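Local coordinates for pullulanase C protein (Klebsiella pneumoniae subsp. pneumoniae NTUH-K2044, PDB 5HJ1) that is a component of the type II secretion system whose PDZ domain can bind a fatty acid, vaccenic acid, at residues R35-K40 with Q51-A56. Numbering follows the deposited sequence.
Sequences RLNPGK and QANDLA
The guanidinium of Arg35 carries Leu55 CD1 over the centre of one face, 3.9 Å from the plane. The two residues form a non-hydrogen-bonded pair between antiparallel strands 30-38 and 54-59 of the PDZ domain. Arg35 is bent at chi2 (66°) and chi3 (62°), and these bends bring NH1 to the carbonyl of Asn53. Arg35 NH1 donates to Asn53 O at 2.9 Å, with the oxygen close to the guanidinium plane. One group thus meets a leucine with its face and a turn carbonyl with its edge.

That turn, Gln51 to Asp54, is a type II beta turn leading into strand 54-59. Asp54 OD2 accepts from Gln51 N at 2.9 Å, while Asp54 OD1 forms a salt bridge with Arg89 of strand 82-89. Leu36 N donates to Asp54 O at 2.8 Å, joining the strands through their backbones. Leu36 CD1 packs on Ala56 CB at 4.0 Å. Leu36 also touches Leu85, and Ala56 touches the bound vaccenic acid, so this face of the sheet meets the lipid pocket.

Asn37 holds the turn with both ends of its amide. Asn37 OD1 accepts from Asn53 N at 3.0 Å; the same N-H makes a weak bond to Leu36 O. The two Asn amides stand perpendicular. Asn37 ND2 donates to Asn53 OD1 at 3.0 Å, nearly straight at 176°. Asn53 OD1 lies close to the amide plane of Asn37, while ND2 approaches from above the amide plane of Asn53.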
loop_
_atom_site.group_PDB
_atom_site.type_symbol
_atom_site.label_atom_id
_atom_site.label_comp_id
_atom_site.label_asym_id
_atom_site.label_seq_id
_atom_site.Cartn_x
_atom_site.Cartn_y
_atom_site.Cartn_z
ATOM N N ARG A 35 -3.796 4.487 4.730
ATOM C CA ARG A 35 -3.136 4.340 6.051
ATOM C C ARG A 35 -2.924 2.848 6.278
ATOM O O ARG A 35 -3.833 2.029 6.183
ATOM C CB ARG A 35 -4.075 4.874 7.131
ATOM C CG ARG A 35 -3.479 4.993 8.574
ATOM C CD ARG A 35 -2.409 5.994 8.696
ATOM N NE ARG A 35 -2.899 7.346 8.390
ATOM C CZ ARG A 35 -2.146 8.368 8.119
ATOM N NH1 ARG A 35 -0.842 8.227 8.086
ATOM N NH2 ARG A 35 -2.679 9.570 7.832
ATOM N N LEU A 36 -1.696 2.463 6.642
ATOM C CA LEU A 36 -1.301 1.096 6.831
ATOM C C LEU A 36 -1.011 0.794 8.288
ATOM O O LEU A 36 -0.363 1.567 8.984
ATOM C CB LEU A 36 -0.004 0.754 6.067
ATOM C CG LEU A 36 -0.021 1.139 4.600
ATOM C CD1 LEU A 36 1.354 0.797 4.008
ATOM C CD2 LEU A 36 -1.120 0.458 3.856
ATOM N N ASN A 37 -1.488 -0.380 8.730
ATOM C CA ASN A 37 -1.205 -0.908 10.069
ATOM C C ASN A 37 -1.072 -2.403 9.915
ATOM O O ASN A 37 -1.447 -3.017 8.905
ATOM C CB ASN A 37 -2.271 -0.469 11.062
ATOM C CG ASN A 37 -1.969 0.870 11.633
ATOM O OD1 ASN A 37 -0.912 1.076 12.222
ATOM N ND2 ASN A 37 -2.833 1.847 11.361
ATOM N N PRO A 38 -0.555 -3.079 10.957
ATOM C CA PRO A 38 -0.398 -4.512 10.813
ATOM C C PRO A 38 -1.706 -5.227 10.679
ATOM O O PRO A 38 -2.697 -4.899 11.343
ATOM C CB PRO A 38 0.334 -4.876 12.122
ATOM C CG PRO A 38 1.016 -3.668 12.602
ATOM C CD PRO A 38 0.124 -2.542 12.151
ATOM N N GLY A 39 -1.676 -6.276 9.857
ATOM C CA GLY A 39 -2.716 -7.261 9.805
ATOM C C GLY A 39 -2.537 -8.242 11.024
ATOM O O GLY A 39 -1.679 -8.005 11.939
ATOM N N LYS A 40 -3.193 -9.386 10.972
ATOM C CA LYS A 40 -2.996 -10.408 12.003
ATOM C C LYS A 40 -1.567 -10.826 12.083
ATOM O O LYS A 40 -1.078 -11.150 13.190
ATOM C CB LYS A 40 -3.905 -11.566 11.727
ATOM C CG LYS A 40 -5.356 -11.232 12.015
ATOM C CD LYS A 40 -6.265 -12.404 11.832
ATOM C CE LYS A 40 -7.648 -12.072 12.408
ATOM N NZ LYS A 40 -8.633 -13.140 12.206
ATOM N N GLN A 51 6.055 0.871 9.132
ATOM C CA GLN A 51 5.761 1.377 10.459
ATOM C C GLN A 51 4.296 1.595 10.635
ATOM O O GLN A 51 3.601 1.918 9.683
ATOM C CB GLN A 51 6.537 2.633 10.747
ATOM C CG GLN A 51 8.037 2.351 10.857
ATOM C CD GLN A 51 8.396 1.624 12.150
ATOM O OE1 GLN A 51 8.162 2.113 13.249
ATOM N NE2 GLN A 51 8.939 0.416 12.021
ATOM N N ALA A 52 3.808 1.436 11.847
ATOM C CA ALA A 52 2.407 1.684 12.118
ATOM C C ALA A 52 2.059 3.099 11.659
ATOM O O ALA A 52 2.815 4.089 11.850
ATOM C CB ALA A 52 2.148 1.627 13.628
ATOM N N ASN A 53 0.868 3.186 11.102
ATOM C CA ASN A 53 0.332 4.467 10.582
ATOM C C ASN A 53 1.085 5.073 9.434
ATOM O O ASN A 53 0.939 6.260 9.126
ATOM C CB ASN A 53 0.066 5.447 11.749
ATOM C CG ASN A 53 -1.046 5.001 12.596
ATOM O OD1 ASN A 53 -2.127 4.631 12.121
ATOM N ND2 ASN A 53 -0.829 4.985 13.897
ATOM N N ASP A 54 1.851 4.260 8.717
ATOM C CA ASP A 54 2.432 4.748 7.491
ATOM C C ASP A 54 1.306 5.105 6.496
ATOM O O ASP A 54 0.230 4.532 6.495
ATOM C CB ASP A 54 3.292 3.631 6.798
ATOM C CG ASP A 54 4.724 3.571 7.255
ATOM O OD1 ASP A 54 5.221 4.549 7.886
ATOM O OD2 ASP A 54 5.362 2.572 6.921
ATOM N N LEU A 55 1.598 6.075 5.635
ATOM C CA LEU A 55 0.669 6.516 4.580
ATOM C C LEU A 55 1.185 6.103 3.238
ATOM O O LEU A 55 2.202 6.687 2.796
ATOM C CB LEU A 55 0.450 8.027 4.668
ATOM C CG LEU A 55 -0.575 8.573 3.686
ATOM C CD1 LEU A 55 -1.979 8.252 4.121
ATOM C CD2 LEU A 55 -0.450 10.102 3.474
ATOM N N ALA A 56 0.569 5.098 2.637
ATOM C CA ALA A 56 0.943 4.639 1.283
ATOM C C ALA A 56 0.464 5.628 0.231
ATOM O O ALA A 56 -0.726 5.929 0.126
ATOM C CB ALA A 56 0.408 3.273 0.976
#